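PDB 4WFU: allergen Bos d 2 from Bos taurus, which probably carries pheromones, as a secreted lipocalin that binds small odorant molecules, and is a major allergen of cow dander. Local coordinates for residues I18-A23 and E126-Y131. Sequence-based numbering, arbitrary orientation.
Sequences IIYAAA and EELEKY
The rings of Tyr20 and Tyr131 lie in planes inclined by only about 18°, yet they are shifted too far apart to stack. Tyr131 has the Tyr20 CB on one side of its ring plane, 3.7 Å from its CE2, and the Ala22 CB on the other, beyond the hydroxyl. Both Tyr131 and the CD2 methyl of Leu128 approach the Tyr20 ring obliquely from the same side of its plane, the methyl reaching Tyr20 CE2 at 3.4 Å. This is the helix-on-barrel packing of the lipocalin fold, in which helix 125-137, following the last strand of the main barrel, lies against its outer wall, here on strand 17-23. The short axes run 11.2 Å apart and nearly in the same direction, at an angle of 25°.

Tyr131 spans that gap: CG anti to the backbone N (chi1 178°) extends the ring from the helix to the strand backbone. Tyr20 and Ala22 project toward the helix, whereas Ala21 and Ala23 point away from it, consistent with their facing the barrel interior. Within the strand, Ile19 and Tyr20 both face Gly116 in a classic beta bulge, so that Tyr20 belongs to the bulge as well as to the contact. Ile145 of strand 145-147 touches Tyr20, Ala22 and Tyr131, while Met97 and Val99 pack against Tyr131 from strand 97-105.

Although the Tyr131 ring is buried among apolar groups, its hydroxyl is satisfied by a hydrogen bond to Thr114 OG1 on strand 110-118, tying the helix to the strand next to 17-23. The same oxygen rests against the Ala21-Ala22 peptide, with Tyr131 OH 3.4 Å from Ala21 C; it also comes within 3.3 Å of Ala22 N, but the poor angle makes this a packing contact and not a hydrogen bond.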
loop_
_atom_site.group_PDB
_atom_site.type_symbol
_atom_site.label_atom_id
_atom_site.label_comp_id
_atom_site.label_asym_id
_atom_site.label_seq_id
_atom_site.Cartn_x
_atom_site.Cartn_y
_atom_site.Cartn_z
ATOM N N ILE A 18 1.460 -4.223 6.441
ATOM C CA ILE A 18 2.437 -3.422 5.718
ATOM C C ILE A 18 3.806 -3.453 6.414
ATOM O O ILE A 18 3.909 -3.209 7.612
ATOM C CB ILE A 18 1.950 -1.962 5.505
ATOM C CG1 ILE A 18 2.908 -1.218 4.572
ATOM C CG2 ILE A 18 1.786 -1.223 6.856
ATOM C CD1 ILE A 18 2.249 -0.024 3.810
ATOM N N ILE A 19 4.850 -3.770 5.657
ATOM C CA ILE A 19 6.213 -3.736 6.196
ATOM C C ILE A 19 6.867 -2.400 5.856
ATOM O O ILE A 19 7.325 -1.681 6.741
ATOM C CB ILE A 19 7.092 -4.871 5.633
ATOM C CG1 ILE A 19 6.358 -6.210 5.682
ATOM C CG2 ILE A 19 8.410 -4.965 6.423
ATOM C CD1 ILE A 19 5.926 -6.606 7.068
ATOM N N TYR A 20 6.881 -2.073 4.566
ATOM C CA TYR A 20 7.541 -0.866 4.069
ATOM C C TYR A 20 6.632 -0.027 3.194
ATOM O O TYR A 20 5.709 -0.546 2.566
ATOM C CB TYR A 20 8.763 -1.224 3.218
ATOM C CG TYR A 20 9.874 -1.923 3.975
ATOM C CD1 TYR A 20 10.681 -1.227 4.867
ATOM C CD2 TYR A 20 10.130 -3.276 3.773
ATOM C CE1 TYR A 20 11.721 -1.883 5.558
ATOM C CE2 TYR A 20 11.155 -3.925 4.458
ATOM C CZ TYR A 20 11.941 -3.224 5.341
ATOM O OH TYR A 20 12.958 -3.878 6.012
ATOM N N ALA A 21 6.933 1.266 3.140
ATOM C CA ALA A 21 6.378 2.159 2.121
ATOM C C ALA A 21 7.511 3.061 1.644
ATOM O O ALA A 21 8.512 3.238 2.351
ATOM C CB ALA A 21 5.230 2.984 2.691
ATOM N N ALA A 22 7.358 3.614 0.447
ATOM C CA ALA A 22 8.350 4.498 -0.148
ATOM C C ALA A 22 7.621 5.513 -1.009
ATOM O O ALA A 22 6.621 5.181 -1.629
ATOM C CB ALA A 22 9.330 3.703 -1.000
ATOM N N ALA A 23 8.134 6.737 -1.059
ATOM C CA ALA A 23 7.475 7.804 -1.810
ATOM C C ALA A 23 8.481 8.865 -2.224
ATOM O O ALA A 23 9.443 9.122 -1.500
ATOM C CB ALA A 23 6.375 8.431 -0.964
ATOM N N GLU A 126 15.348 -11.804 -0.982
ATOM C CA GLU A 126 14.845 -11.743 -2.347
ATOM C C GLU A 126 13.603 -10.863 -2.421
ATOM O O GLU A 126 13.406 -10.137 -3.395
ATOM C CB GLU A 126 14.551 -13.140 -2.881
ATOM C CG GLU A 126 15.792 -13.862 -3.389
ATOM C CD GLU A 126 15.477 -15.248 -3.909
ATOM O OE1 GLU A 126 15.026 -16.092 -3.105
ATOM O OE2 GLU A 126 15.673 -15.492 -5.118
ATOM N N GLU A 127 12.763 -10.932 -1.396
ATOM C CA GLU A 127 11.581 -10.061 -1.359
ATOM C C GLU A 127 11.971 -8.593 -1.219
ATOM O O GLU A 127 11.403 -7.718 -1.887
ATOM C CB GLU A 127 10.640 -10.496 -0.234
ATOM C CG GLU A 127 9.873 -11.764 -0.579
ATOM C CD GLU A 127 9.078 -12.314 0.589
ATOM O OE1 GLU A 127 9.513 -12.124 1.745
ATOM O OE2 GLU A 127 8.017 -12.930 0.345
ATOM N N LEU A 128 12.948 -8.323 -0.355
ATOM C CA LEU A 128 13.452 -6.967 -0.188
ATOM C C LEU A 128 14.008 -6.405 -1.488
ATOM O O LEU A 128 13.731 -5.255 -1.849
ATOM C CB LEU A 128 14.532 -6.918 0.883
ATOM C CG LEU A 128 14.068 -7.278 2.288
ATOM C CD1 LEU A 128 15.279 -7.520 3.205
ATOM C CD2 LEU A 128 13.183 -6.177 2.822
ATOM N N GLU A 129 14.805 -7.207 -2.190
ATOM C CA GLU A 129 15.356 -6.762 -3.459
ATOM C C GLU A 129 14.273 -6.562 -4.520
ATOM O O GLU A 129 14.348 -5.614 -5.273
ATOM C CB GLU A 129 16.443 -7.702 -3.969
ATOM C CG GLU A 129 17.662 -7.739 -3.045
ATOM C CD GLU A 129 18.898 -8.305 -3.721
ATOM O OE1 GLU A 129 18.782 -8.747 -4.879
ATOM O OE2 GLU A 129 19.982 -8.308 -3.090
ATOM N N LYS A 130 13.291 -7.458 -4.576
ATOM C CA LYS A 130 12.185 -7.313 -5.525
ATOM C C LYS A 130 11.459 -5.993 -5.289
ATOM O O LYS A 130 11.116 -5.289 -6.240
ATOM C CB LYS A 130 11.210 -8.492 -5.415
ATOM C CG LYS A 130 10.007 -8.422 -6.372
ATOM C CD LYS A 130 10.449 -8.295 -7.832
ATOM C CE LYS A 130 9.267 -8.413 -8.797
ATOM N NZ LYS A 130 9.616 -8.021 -10.200
ATOM N N TYR A 131 11.238 -5.655 -4.023
ATOM C CA TYR A 131 10.550 -4.413 -3.674
ATOM C C TYR A 131 11.339 -3.194 -4.179
ATOM O O TYR A 131 10.769 -2.265 -4.779
ATOM C CB TYR A 131 10.316 -4.339 -2.154
ATOM C CG TYR A 131 9.645 -3.057 -1.706
ATOM C CD1 TYR A 131 8.393 -2.700 -2.200
ATOM C CD2 TYR A 131 10.263 -2.203 -0.797
ATOM C CE1 TYR A 131 7.775 -1.519 -1.801
ATOM C CE2 TYR A 131 9.653 -1.024 -0.395
ATOM C CZ TYR A 131 8.406 -0.692 -0.903
ATOM O OH TYR A 131 7.787 0.475 -0.515
#